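EchA1_1 (Mycobacterium avium subsp. paratuberculosis, PDB 3R9T) probably catalyses the reversible hydration of 2-enoyl-CoA thioesters to 3-hydroxyacyl-CoA in fatty acid breakdown, as a member of the crotonase family. Local coordinates at residues Leu143-Ala147 with Thr236-Met240; Gly135-Lys140 with Leu165-Pro171; Phe92-Val96 with Glu118-Ser123; Ala146-Arg152 with Asp229-Trp233; Gln156-Val161 with Asp179-Ile183. All blocks are in the same frame, centred on the assembly; numbering follows the deposited sequence. Where two conformers were deposited one is given.

Contact 1. Residues Leu143-Ala147 with Thr236-Met240. With BEZ (benzoic acid), chain E.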
# COMPACT_ATOMS: atom_id res chain seq x y z
N LEU B 143 -5.44 9.36 24.33
CA LEU B 143 -4.57 8.21 24.12
C LEU B 143 -4.35 8.02 22.62
O LEU B 143 -4.59 8.93 21.84
CB LEU B 143 -5.24 6.97 24.69
N ILE B 144 -3.91 6.83 22.23
CA ILE B 144 -3.72 6.50 20.81
C ILE B 144 -4.07 5.04 20.59
O ILE B 144 -4.25 4.30 21.56
CB ILE B 144 -2.27 6.75 20.28
CG1 ILE B 144 -1.23 5.96 21.10
CG2 ILE B 144 -1.95 8.28 20.18
CD1 ILE B 144 0.18 6.04 20.53
N ALA B 145 -4.18 4.65 19.32
CA ALA B 145 -4.40 3.26 18.94
C ALA B 145 -3.09 2.50 19.14
O ALA B 145 -2.33 2.27 18.20
CB ALA B 145 -4.89 3.16 17.47
N ALA B 146 -2.86 2.12 20.40
CA ALA B 146 -1.61 1.54 20.86
C ALA B 146 -1.48 0.06 20.53
O ALA B 146 -0.38 -0.48 20.59
CB ALA B 146 -1.43 1.77 22.38
N ALA B 147 -2.59 -0.58 20.18
CA ALA B 147 -2.62 -2.00 19.82
C ALA B 147 -2.38 -2.26 18.32
O ALA B 147 -2.99 -3.17 17.73
CB ALA B 147 -3.96 -2.63 20.28
N THR B 236 5.37 3.15 19.01
CA THR B 236 4.12 3.20 19.76
C THR B 236 4.34 3.17 21.27
O THR B 236 3.77 3.98 22.01
CB THR B 236 3.19 2.04 19.34
OG1 THR B 236 2.89 2.15 17.94
CG2 THR B 236 1.89 2.04 20.19
N MET B 237 5.19 2.25 21.72
CA MET B 237 5.51 2.11 23.14
C MET B 237 6.14 3.40 23.69
O MET B 237 5.77 3.88 24.76
CB MET B 237 6.41 0.89 23.37
CG MET B 237 5.64 -0.44 23.34
SD MET B 237 6.64 -1.94 23.12
CE MET B 237 5.35 -3.18 23.20
N ARG B 238 7.08 3.96 22.94
CA ARG B 238 7.75 5.23 23.29
C ARG B 238 6.74 6.38 23.47
O ARG B 238 6.82 7.13 24.45
CB ARG B 238 8.77 5.55 22.19
CG ARG B 238 9.37 6.94 22.12
CD ARG B 238 10.48 6.96 21.05
NE ARG B 238 10.08 7.48 19.73
CZ ARG B 238 10.63 7.13 18.56
NH1 ARG B 238 11.58 6.19 18.50
NH2 ARG B 238 10.22 7.69 17.44
N GLU B 239 5.80 6.49 22.54
CA GLU B 239 4.83 7.58 22.57
C GLU B 239 3.82 7.37 23.69
O GLU B 239 3.45 8.32 24.36
CB GLU B 239 4.11 7.75 21.22
CG GLU B 239 5.00 8.10 20.05
CD GLU B 239 5.44 9.53 20.03
OE1 GLU B 239 4.98 10.33 20.88
OE2 GLU B 239 6.25 9.87 19.14
N MET B 240 3.39 6.12 23.92
CA MET B 240 2.38 5.83 24.94
C MET B 240 2.88 6.13 26.34
O MET B 240 2.14 6.63 27.18
CB MET B 240 1.95 4.37 24.90
CG MET B 240 0.76 4.12 24.02
SD MET B 240 -0.78 4.88 24.58
CE MET B 240 -1.59 3.61 25.57
C BEZ E . -6.05 1.04 22.07
O1 BEZ E . -5.41 0.42 21.21
O2 BEZ E . -7.14 1.58 21.77
C1 BEZ E . -5.52 1.08 23.46
C2 BEZ E . -4.61 0.11 23.85
C3 BEZ E . -4.10 0.12 25.15
C4 BEZ E . -4.52 1.09 26.04
C5 BEZ E . -5.44 2.07 25.65
C6 BEZ E . -5.95 2.06 24.36
O HOH W 1 0.09 1.25 17.31
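Ala146 and Thr236 mark the closest backbone approach, 6.1 Å between their CA atoms, where the irregular 143-147 loop runs by one flank of helix 230-243. Side chains fill the gap. Met240 does most of the touching: its chain is bent at both chi2 and chi3, which lays CG, SD and CE along the loop. Met240 CG lies 3.6 Å from Ala146 CB. Met240 SD lies 3.7 Å from Ile144 CG1, and these two side chains slide past each other in opposite directions. Thr236 presents its methyl to the loop, with CG2 3.4 Å from Ala146 O. Its hydroxyl OG1 bonds to Gly232 O of its own helix and also accepts from a water. The same water donates to Ala145 O at 2.8 Å, so one molecule links loop and helix. Ala145 is the centre of an inverse gamma turn. Beyond the turn, Ala147 N donates to O1 of benzoic acid at 3.2 Å. Met240 CE reaches the ligand ring from the helix side, 3.9 Å from its C4. Ile144 also packs on Ser214 of the second subunit. The loop and Met240 together form one wall of the benzoic acid pocket in this crotonase-like fold.

Contact 2. Residues Gly135-Lys140 with Leu165-Pro171. With BEZ (benzoic acid), chain E.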
# COMPACT_ATOMS: atom_id res chain seq x y z
N GLY B 135 -13.31 2.01 13.30
CA GLY B 135 -12.71 3.33 13.56
C GLY B 135 -11.68 3.28 14.66
O GLY B 135 -11.55 2.26 15.37
N LEU B 136 -10.93 4.37 14.79
CA LEU B 136 -9.89 4.54 15.81
C LEU B 136 -10.12 5.86 16.55
O LEU B 136 -9.42 6.85 16.32
CB LEU B 136 -8.48 4.50 15.21
CG LEU B 136 -8.11 3.19 14.49
CD1 LEU B 136 -6.79 3.40 13.72
CD2 LEU B 136 -8.05 2.02 15.46
N PRO B 137 -11.09 5.86 17.47
CA PRO B 137 -11.48 7.07 18.20
C PRO B 137 -10.57 7.45 19.36
O PRO B 137 -10.87 8.41 20.07
CB PRO B 137 -12.88 6.71 18.71
CG PRO B 137 -12.81 5.26 18.96
CD PRO B 137 -11.95 4.72 17.83
N GLU B 138 -9.46 6.72 19.54
CA GLU B 138 -8.57 6.93 20.69
C GLU B 138 -8.14 8.39 20.87
O GLU B 138 -8.00 8.89 22.00
CB GLU B 138 -7.32 6.06 20.54
CG GLU B 138 -7.55 4.55 20.76
CD GLU B 138 -7.94 3.76 19.53
OE1 GLU B 138 -8.34 4.37 18.54
OE2 GLU B 138 -7.86 2.51 19.57
N VAL B 139 -7.91 9.07 19.75
CA VAL B 139 -7.43 10.44 19.77
C VAL B 139 -8.44 11.42 20.37
O VAL B 139 -8.09 12.57 20.69
CB VAL B 139 -7.03 10.94 18.37
CG1 VAL B 139 -5.82 10.18 17.87
CG2 VAL B 139 -8.22 10.88 17.39
N LYS B 140 -9.68 10.97 20.54
CA LYS B 140 -10.71 11.80 21.17
C LYS B 140 -10.65 11.75 22.71
O LYS B 140 -11.29 12.57 23.39
CB LYS B 140 -12.11 11.38 20.69
CG LYS B 140 -12.27 11.36 19.18
CD LYS B 140 -13.74 11.45 18.76
CE LYS B 140 -13.90 11.92 17.33
NZ LYS B 140 -13.77 13.41 17.19
N LEU B 165 -8.90 8.83 8.99
CA LEU B 165 -9.46 8.01 10.05
C LEU B 165 -8.66 8.16 11.36
O LEU B 165 -9.23 8.29 12.45
CB LEU B 165 -9.53 6.56 9.53
CG LEU B 165 -10.17 5.45 10.34
CD1 LEU B 165 -10.54 4.27 9.45
CD2 LEU B 165 -9.21 5.01 11.41
N LEU B 166 -7.34 8.15 11.24
CA LEU B 166 -6.46 8.18 12.40
C LEU B 166 -6.54 9.52 13.12
O LEU B 166 -6.61 9.55 14.35
CB LEU B 166 -5.02 7.91 11.95
CG LEU B 166 -3.93 7.86 13.02
CD1 LEU B 166 -4.23 6.71 13.99
CD2 LEU B 166 -2.53 7.72 12.41
N LEU B 167 -6.52 10.61 12.36
CA LEU B 167 -6.44 11.96 12.94
C LEU B 167 -7.80 12.54 13.35
O LEU B 167 -7.85 13.32 14.30
CB LEU B 167 -5.72 12.91 11.98
CG LEU B 167 -4.31 12.47 11.58
CD1 LEU B 167 -3.65 13.55 10.73
CD2 LEU B 167 -3.43 12.15 12.79
N THR B 168 -8.88 12.18 12.65
CA THR B 168 -10.22 12.64 13.04
C THR B 168 -10.82 11.77 14.14
O THR B 168 -11.60 12.26 14.97
CB THR B 168 -11.23 12.71 11.87
OG1 THR B 168 -11.55 11.39 11.41
CG2 THR B 168 -10.70 13.54 10.72
N GLY B 169 -10.49 10.47 14.15
CA GLY B 169 -11.10 9.54 15.09
C GLY B 169 -12.54 9.18 14.73
O GLY B 169 -13.24 8.57 15.54
N GLU B 170 -12.96 9.52 13.52
CA GLU B 170 -14.34 9.30 13.11
C GLU B 170 -14.53 7.90 12.56
O GLU B 170 -13.60 7.33 12.01
CB GLU B 170 -14.77 10.34 12.08
CG GLU B 170 -14.79 11.74 12.68
CD GLU B 170 -15.08 12.85 11.70
OE1 GLU B 170 -15.14 12.59 10.48
OE2 GLU B 170 -15.24 14.00 12.17
N PRO B 171 -15.73 7.34 12.69
CA PRO B 171 -15.95 5.95 12.32
C PRO B 171 -16.12 5.73 10.81
O PRO B 171 -16.34 6.67 10.04
CB PRO B 171 -17.24 5.60 13.08
CG PRO B 171 -17.98 6.89 13.14
CD PRO B 171 -16.92 7.95 13.31
C BEZ E . -6.05 1.04 22.07
O1 BEZ E . -5.41 0.42 21.21
O2 BEZ E . -7.14 1.58 21.77
C1 BEZ E . -5.52 1.08 23.46
C2 BEZ E . -4.61 0.11 23.85
C3 BEZ E . -4.10 0.12 25.15
C4 BEZ E . -4.52 1.09 26.04
C5 BEZ E . -5.44 2.07 25.65
C6 BEZ E . -5.95 2.06 24.36
O HOH W 2 -11.34 6.65 13.26
O HOH W 3 -6.82 7.58 16.29
O HOH W 4 -14.13 14.68 14.75
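Leu136 meets Leu165 and Leu166 with the side chains crossing at a slant. Leu136 CD1 lies 3.7 Å from Leu165 CD2, and the CD1 methyls of Leu136 and Leu166 are 4.2 Å apart. Leu165 has two conformers, and its approach to Leu136 holds for one of them. Val139 comes from the other end of the 135-140 loop. Both methyls of Val139 rest on Leu166 O, CG1 at 3.7 Å, and CG2 also reaches Gly169 CA at 3.9 Å. Gly169 follows the helix with positive phi, and its backbone lies close against the loop. Gly169 CA makes a CA-H...O contact to Leu136 O at 3.4 Å. Pro137 CA makes another to Gly169 O. Lys140 stretches along the helix end and bends at chi4. Its NZ gives a weak hydrogen bond to Thr168 O, 3.3 Å long, and also bonds to Asn206 of the second subunit. Three waters bridge the segments. One joins Leu136 N to Leu165 O and Glu170 O, a second joins Leu136 O to Leu166 O, and a third joins Lys140 NZ to Glu170 OE2. Thr168 OG1 accepts from Glu170 N in an ST turn and also bonds to Arg164 O. Glu170 OE1 forms a salt bridge with Arg164. Glu138 turns instead to the ligand, with OE2 2.5 Å from O2 of benzoic acid. The contact joins the loop after strand 133-135 to the C-terminal end of helix 159-168. Leu136 also touches helices 115-122 and 149-156, and Leu166 packs on Val150 of the latter.

Contact 3. Residues Phe92-Val96 with Glu118-Ser123. With BEZ (benzoic acid), chain E.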
# COMPACT_ATOMS: atom_id res chain seq x y z
N PHE B 92 -2.02 -6.67 22.97
CA PHE B 92 -3.44 -6.45 23.23
C PHE B 92 -4.28 -7.65 22.84
O PHE B 92 -4.13 -8.19 21.75
CB PHE B 92 -3.85 -5.23 22.43
CG PHE B 92 -5.25 -4.77 22.64
CD1 PHE B 92 -5.57 -3.93 23.71
CD2 PHE B 92 -6.23 -5.05 21.69
CE1 PHE B 92 -6.85 -3.45 23.86
CE2 PHE B 92 -7.51 -4.57 21.84
CZ PHE B 92 -7.82 -3.77 22.94
N ALA B 93 -5.11 -8.11 23.78
CA ALA B 93 -6.05 -9.23 23.60
C ALA B 93 -5.35 -10.57 23.43
O ALA B 93 -5.96 -11.55 23.04
CB ALA B 93 -7.04 -8.96 22.41
N GLY B 94 -4.05 -10.61 23.73
CA GLY B 94 -3.24 -11.79 23.43
C GLY B 94 -3.20 -12.12 21.95
O GLY B 94 -2.94 -13.25 21.58
N TYR B 95 -3.41 -11.10 21.11
CA TYR B 95 -3.75 -11.31 19.70
C TYR B 95 -2.96 -10.47 18.70
O TYR B 95 -2.52 -10.99 17.69
CB TYR B 95 -5.25 -11.02 19.50
CG TYR B 95 -5.84 -11.45 18.16
CD1 TYR B 95 -6.32 -12.74 17.98
CD2 TYR B 95 -5.95 -10.56 17.09
CE1 TYR B 95 -6.87 -13.15 16.79
CE2 TYR B 95 -6.49 -10.97 15.87
CZ TYR B 95 -6.99 -12.27 15.74
OH TYR B 95 -7.54 -12.73 14.56
N VAL B 96 -2.79 -9.17 18.97
CA VAL B 96 -2.29 -8.24 17.94
C VAL B 96 -0.80 -8.35 17.62
O VAL B 96 -0.36 -7.87 16.56
CB VAL B 96 -2.65 -6.77 18.23
CG1 VAL B 96 -4.15 -6.58 18.36
CG2 VAL B 96 -1.88 -6.23 19.45
N GLU B 118 -8.45 -2.72 15.68
CA GLU B 118 -7.08 -3.21 15.77
C GLU B 118 -7.05 -4.74 15.72
O GLU B 118 -6.13 -5.32 15.15
CB GLU B 118 -6.40 -2.62 17.01
CG GLU B 118 -6.26 -1.10 16.88
CD GLU B 118 -5.74 -0.47 18.14
OE1 GLU B 118 -6.50 -0.48 19.14
OE2 GLU B 118 -4.58 -0.02 18.14
N LEU B 119 -8.04 -5.40 16.29
CA LEU B 119 -8.16 -6.85 16.11
C LEU B 119 -8.36 -7.23 14.63
O LEU B 119 -7.79 -8.20 14.15
CB LEU B 119 -9.32 -7.42 16.93
CG LEU B 119 -9.24 -7.29 18.45
CD1 LEU B 119 -10.51 -7.85 19.11
CD2 LEU B 119 -7.98 -7.94 19.02
N ALA B 120 -9.18 -6.46 13.92
CA ALA B 120 -9.41 -6.67 12.48
C ALA B 120 -8.11 -6.50 11.70
O ALA B 120 -7.77 -7.34 10.86
CB ALA B 120 -10.51 -5.70 11.94
N LEU B 121 -7.39 -5.43 11.99
CA LEU B 121 -6.11 -5.16 11.33
C LEU B 121 -5.11 -6.29 11.56
O LEU B 121 -4.41 -6.68 10.66
CB LEU B 121 -5.54 -3.83 11.80
CG LEU B 121 -6.27 -2.55 11.43
CD1 LEU B 121 -5.74 -1.39 12.23
CD2 LEU B 121 -6.05 -2.31 9.95
N ALA B 122 -5.11 -6.85 12.76
CA ALA B 122 -4.19 -7.91 13.13
C ALA B 122 -4.58 -9.27 12.52
O ALA B 122 -3.77 -10.20 12.47
CB ALA B 122 -4.14 -8.01 14.66
N SER B 123 -5.83 -9.41 12.09
CA SER B 123 -6.31 -10.64 11.45
C SER B 123 -5.90 -10.73 9.97
O SER B 123 -5.71 -9.70 9.32
CB SER B 123 -7.84 -10.74 11.58
OG SER B 123 -8.29 -10.66 12.93
C BEZ E . -6.05 1.04 22.07
O1 BEZ E . -5.41 0.42 21.21
O2 BEZ E . -7.14 1.58 21.77
C1 BEZ E . -5.52 1.08 23.46
C2 BEZ E . -4.61 0.11 23.85
C3 BEZ E . -4.10 0.12 25.15
C4 BEZ E . -4.52 1.09 26.04
C5 BEZ E . -5.44 2.07 25.65
C6 BEZ E . -5.95 2.06 24.36
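Leu119 is the main bump on helix 115-122, and the 92-96 loop curls round it. Its CD2 methyl fits a hollow lined by Phe92, Ala93, Tyr95 and Val96. Ala93 CB presses on Leu119 CD2 at 3.7 Å, and Tyr95 CD2 lies 3.8 Å from the same methyl. Phe92 meets it with the ring edge, close to the ring plane. A second bump is Ala122 CB, one turn further on. It sits against the backbone of Val96, 3.8 Å from its CA, and faces the notch that Val96 CG1 and Tyr95 CD2 form. The Tyr95 ring turns its edge to Leu119 O and Ser123 OG. With CG anti to the backbone N (chi1 -168°), the ring reaches along the helix end. There Tyr95 OH donates to Ser123 OG over 2.7 Å, near the ring plane. Ser123 OG in turn donates to Leu119 O at 2.8 Å, tilted 33° from the carbonyl plane. This relay fixes the phenol to the last turn. Glu118 leads away to the ligand, with OE1 2.5 Å from O1 of benzoic acid, while its OE2 accepts from Gly149 N. Phe92 flanks the same pocket, its CD1 4.2 Å from C2 of the ligand. The contact lies near the centre of the chain. Tyr95 packs on helix 35-50 and on Thr104 of strand 104-108. Ala122 touches Arg152 of helix 149-156.

Contact 4. Residues Ala146-Arg152 with Asp229-Trp233. With BEZ (benzoic acid), chain E.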
# COMPACT_ATOMS: atom_id res chain seq x y z
N ALA B 146 -2.86 2.12 20.40
CA ALA B 146 -1.61 1.54 20.86
C ALA B 146 -1.48 0.06 20.53
O ALA B 146 -0.38 -0.48 20.59
CB ALA B 146 -1.43 1.77 22.38
N ALA B 147 -2.59 -0.58 20.18
CA ALA B 147 -2.62 -2.00 19.82
C ALA B 147 -2.38 -2.26 18.32
O ALA B 147 -2.99 -3.17 17.73
CB ALA B 147 -3.96 -2.63 20.28
N GLY B 148 -1.46 -1.50 17.74
CA GLY B 148 -1.08 -1.65 16.33
C GLY B 148 -1.78 -0.70 15.36
O GLY B 148 -1.35 -0.59 14.20
N GLY B 149 -2.84 -0.03 15.78
CA GLY B 149 -3.67 0.70 14.81
C GLY B 149 -2.93 1.87 14.18
O GLY B 149 -3.08 2.16 12.99
N VAL B 150 -2.11 2.56 14.96
CA VAL B 150 -1.44 3.77 14.46
C VAL B 150 -0.51 3.49 13.28
O VAL B 150 -0.44 4.29 12.35
CB VAL B 150 -0.66 4.54 15.55
CG1 VAL B 150 0.01 5.79 14.95
CG2 VAL B 150 -1.56 4.93 16.70
N PHE B 151 0.19 2.36 13.30
CA PHE B 151 1.05 2.03 12.18
C PHE B 151 0.49 1.01 11.19
O PHE B 151 1.02 0.91 10.08
CB PHE B 151 2.45 1.62 12.65
CG PHE B 151 2.50 0.32 13.41
CD1 PHE B 151 2.48 0.31 14.80
CD2 PHE B 151 2.64 -0.89 12.72
CE1 PHE B 151 2.55 -0.90 15.50
CE2 PHE B 151 2.74 -2.10 13.41
CZ PHE B 151 2.71 -2.11 14.78
N ARG B 152 -0.55 0.26 11.54
CA ARG B 152 -1.11 -0.68 10.58
C ARG B 152 -2.19 -0.06 9.72
O ARG B 152 -2.43 -0.57 8.63
CB ARG B 152 -1.68 -1.93 11.25
CG ARG B 152 -0.61 -2.81 11.84
CD ARG B 152 -1.16 -3.96 12.65
NE ARG B 152 -0.11 -4.95 12.94
CZ ARG B 152 -0.17 -5.86 13.92
NH1 ARG B 152 -1.21 -5.93 14.74
NH2 ARG B 152 0.84 -6.70 14.10
N ASP B 229 7.15 -5.04 11.72
CA ASP B 229 6.34 -4.32 12.72
C ASP B 229 7.13 -3.79 13.92
O ASP B 229 6.62 -2.96 14.69
CB ASP B 229 5.22 -5.21 13.26
CG ASP B 229 4.13 -5.48 12.25
OD1 ASP B 229 4.09 -4.83 11.17
OD2 ASP B 229 3.30 -6.37 12.59
N GLU B 230 8.35 -4.27 14.10
CA GLU B 230 9.09 -3.97 15.32
C GLU B 230 9.34 -2.47 15.53
O GLU B 230 9.12 -1.97 16.64
CB GLU B 230 10.37 -4.81 15.40
CG GLU B 230 10.03 -6.30 15.52
CD GLU B 230 9.16 -6.60 16.74
OE1 GLU B 230 8.02 -7.09 16.59
OE2 GLU B 230 9.61 -6.31 17.87
N PRO B 231 9.69 -1.73 14.47
CA PRO B 231 9.85 -0.29 14.66
C PRO B 231 8.54 0.40 15.03
O PRO B 231 8.55 1.30 15.86
CB PRO B 231 10.38 0.20 13.31
CG PRO B 231 11.05 -1.01 12.73
CD PRO B 231 10.18 -2.15 13.14
N GLY B 232 7.44 -0.03 14.43
CA GLY B 232 6.12 0.47 14.78
C GLY B 232 5.76 0.24 16.23
O GLY B 232 5.27 1.15 16.90
N TRP B 233 6.00 -0.98 16.71
CA TRP B 233 5.75 -1.29 18.12
C TRP B 233 6.63 -0.44 19.03
O TRP B 233 6.15 0.09 20.04
CB TRP B 233 5.98 -2.76 18.43
CG TRP B 233 4.90 -3.66 17.87
CD1 TRP B 233 5.08 -4.70 16.99
CD2 TRP B 233 3.49 -3.62 18.15
NE1 TRP B 233 3.88 -5.29 16.70
CE2 TRP B 233 2.89 -4.66 17.40
CE3 TRP B 233 2.67 -2.82 18.95
CZ2 TRP B 233 1.51 -4.92 17.43
CZ3 TRP B 233 1.29 -3.08 18.98
CH2 TRP B 233 0.73 -4.11 18.21
C BEZ E . -6.05 1.04 22.07
O1 BEZ E . -5.41 0.42 21.21
O2 BEZ E . -7.14 1.58 21.77
C1 BEZ E . -5.52 1.08 23.46
C2 BEZ E . -4.61 0.11 23.85
C3 BEZ E . -4.10 0.12 25.15
C4 BEZ E . -4.52 1.09 26.04
C5 BEZ E . -5.44 2.07 25.65
C6 BEZ E . -5.95 2.06 24.36
O HOH W 5 1.34 -5.38 10.62
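Arg152 NH2 donates to Asp229 OD2 at 2.9 Å in a nearly straight hydrogen bond (170° at the hydrogen) that is part of a salt bridge. The acceptor lies in the guanidinium plane, but the donor meets the carboxylate from above its plane. A water adds a second link, accepting from Arg152 NE and donating to Asp229 OD1. Arg152 NH1 bonds to Val96 O, so the guanidinium is held from several sides. Trp233 CZ2 lies over one of its faces, with the ring plane steeply turned. Phe151 is the hub of the apolar part. Its CG takes the crowded position between N and the carbonyl carbon (chi1 68°), which points the ring at helix 230-243. Its edge meets the face of the Trp233 indole in a T-shaped pair, with planes at 85° and CZ 3.7 Å from Trp233 CE2. Gly232 CA makes a CH-pi contact over one face of Phe151, 3.8 Å from the ring centroid. Gly148 O covers the opposite face. The far rim of the indole reaches the turn before helix 149-156. There Trp233 CZ3 is 3.4 Å from Gly148 N, at the N-cap position. The contact thus pairs the N-terminal turns of helices 149-156 and 230-243. Phe151 also packs on Thr236, one turn on from Gly232 in helix 230-243, and on Ile217 of the second subunit, while Trp233 makes a cation-pi pair with Arg97.

Contact 5. Residues Gln156-Val161 with Asp179-Ile183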
# COMPACT_ATOMS: atom_id res chain seq x y z
N GLN B 156 -2.86 -0.79 5.43
CA GLN B 156 -3.98 -1.58 4.93
C GLN B 156 -5.07 -0.79 4.22
O GLN B 156 -5.96 -1.38 3.63
CB GLN B 156 -4.56 -2.40 6.06
CG GLN B 156 -3.50 -3.26 6.71
CD GLN B 156 -4.06 -4.27 7.68
OE1 GLN B 156 -5.24 -4.64 7.60
NE2 GLN B 156 -3.23 -4.72 8.62
N LEU B 157 -5.00 0.53 4.32
CA LEU B 157 -5.90 1.45 3.65
C LEU B 157 -5.05 2.45 2.89
O LEU B 157 -3.90 2.67 3.26
CB LEU B 157 -6.73 2.21 4.69
CG LEU B 157 -8.03 1.66 5.25
CD1 LEU B 157 -8.61 2.61 6.28
CD2 LEU B 157 -9.03 1.51 4.15
N PRO B 158 -5.59 3.07 1.83
CA PRO B 158 -4.82 4.12 1.16
C PRO B 158 -4.36 5.17 2.16
O PRO B 158 -5.08 5.54 3.08
CB PRO B 158 -5.83 4.71 0.18
CG PRO B 158 -6.72 3.58 -0.13
CD PRO B 158 -6.89 2.86 1.18
N ARG B 159 -3.15 5.64 1.97
CA ARG B 159 -2.55 6.51 2.94
C ARG B 159 -3.43 7.67 3.37
O ARG B 159 -3.62 7.88 4.56
CB ARG B 159 -1.23 7.03 2.39
CG ARG B 159 -0.71 8.27 3.07
CD ARG B 159 -0.20 7.95 4.43
NE ARG B 159 1.06 7.22 4.36
CZ ARG B 159 1.77 6.87 5.43
NH1 ARG B 159 1.35 7.18 6.65
NH2 ARG B 159 2.91 6.20 5.27
N LYS B 160 -3.96 8.44 2.44
CA LYS B 160 -4.78 9.59 2.82
C LYS B 160 -6.06 9.18 3.56
O LYS B 160 -6.46 9.84 4.50
CB LYS B 160 -5.13 10.45 1.59
CG LYS B 160 -4.32 11.73 1.49
CD LYS B 160 -2.85 11.49 1.35
CE LYS B 160 -2.13 12.82 1.16
NZ LYS B 160 -0.67 12.61 1.16
N VAL B 161 -6.68 8.09 3.13
CA VAL B 161 -7.88 7.59 3.78
C VAL B 161 -7.56 7.14 5.23
O VAL B 161 -8.33 7.44 6.17
CB VAL B 161 -8.50 6.45 2.95
CG1 VAL B 161 -9.72 5.87 3.63
CG2 VAL B 161 -8.85 6.97 1.55
N ASP B 179 -15.05 -1.22 0.67
CA ASP B 179 -14.70 -0.51 -0.56
C ASP B 179 -13.22 -0.19 -0.64
O ASP B 179 -12.64 -0.18 -1.74
CB ASP B 179 -15.46 0.81 -0.67
CG ASP B 179 -16.95 0.62 -0.86
OD1 ASP B 179 -17.41 -0.48 -1.22
OD2 ASP B 179 -17.69 1.61 -0.63
N TRP B 180 -12.61 0.11 0.49
CA TRP B 180 -11.21 0.54 0.51
C TRP B 180 -10.28 -0.67 0.48
O TRP B 180 -9.08 -0.55 0.22
CB TRP B 180 -10.93 1.48 1.69
CG TRP B 180 -11.53 2.87 1.50
CD1 TRP B 180 -12.46 3.50 2.29
CD2 TRP B 180 -11.26 3.76 0.41
NE1 TRP B 180 -12.77 4.73 1.76
CE2 TRP B 180 -12.05 4.91 0.60
CE3 TRP B 180 -10.44 3.69 -0.72
CZ2 TRP B 180 -12.03 5.97 -0.28
CZ3 TRP B 180 -10.42 4.75 -1.60
CH2 TRP B 180 -11.21 5.88 -1.37
N GLY B 181 -10.84 -1.85 0.73
CA GLY B 181 -10.06 -3.10 0.70
C GLY B 181 -9.56 -3.50 2.06
O GLY B 181 -8.75 -4.42 2.24
N LEU B 182 -10.08 -2.82 3.06
CA LEU B 182 -9.78 -3.12 4.45
C LEU B 182 -10.42 -4.35 5.14
O LEU B 182 -9.88 -4.92 6.12
CB LEU B 182 -10.21 -1.93 5.24
CG LEU B 182 -10.03 -2.08 6.75
CD1 LEU B 182 -8.52 -2.22 7.08
CD2 LEU B 182 -10.65 -0.92 7.51
N ILE B 183 -11.64 -4.65 4.76
CA ILE B 183 -12.27 -5.91 5.13
C ILE B 183 -12.57 -6.57 3.80
O ILE B 183 -12.52 -5.91 2.74
CB ILE B 183 -13.52 -5.74 6.00
CG1 ILE B 183 -14.66 -5.06 5.22
CG2 ILE B 183 -13.17 -4.97 7.30
CD1 ILE B 183 -15.99 -5.10 5.97
O HOH W 6 -6.29 -4.15 3.40
O HOH W 7 -6.72 -0.56 1.01
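Val161 lies over one face of the Trp180 indole. Its CG1 makes a CH-pi contact, 3.8 Å from the centroid of the five-membered ring and 10° off the normal. Its CG2 lies over the six-membered part, 3.8 Å from Trp180 CZ2. With CG1 anti to the backbone N (chi1 178°), Val161 spreads both methyls along the indole. Other contacts are plain apolar packing. Pro158 CG comes within 3.8 Å of Trp180 CE3, and the two side chains cross at about a right angle. Leu157 also packs here, but the position of its CD2 is doubtful. Leu182 CD1 approaches Gln156 CB at 4.1 Å. Gly181 ends helix 174-180 in a Schellman motif with positive phi, and Pro158 sits at the N-cap position of helix 159-168. The contact therefore sets the start of one helix against the end of the next one in the crotonase fold. Water makes the polar links. Gln156 O accepts from two waters, one of which also donates to Gly181 O at 2.7 Å and the other to Trp180 O. No direct hydrogen bond crosses between the segments. The amide of Gln156 serves other partners. Its NE2 donates to Leu121 O, and its OE1 bonds to Lys160 of the third subunit. Lys160 of this chain makes the matching bond to Gln156 of the second subunit.

In the fold
Contacts 1 to 4 all reach the benzoic acid, while contact 5 lies apart, with the side chain of Gln156 about 14 Å from a bound ligand. Contacts 1 and 4 share Ala146 and Ala147 and both use helix 230-243; their centres are 8 Å apart. Contacts 2 and 3 bring Glu138 and Glu118 to the ligand carboxyl group, with Glu138 OE2 and Glu118 OE1 3.3 Å apart. Contact 3 touches contact 4 where Phe92 CB lies 3.4 Å from Ala147 CB. Contact 5 shares helix 159-168 with contact 2 and touches it through Leu157 and Leu165. Contacts 1, 2, 4 and 5 also touch the second subunit.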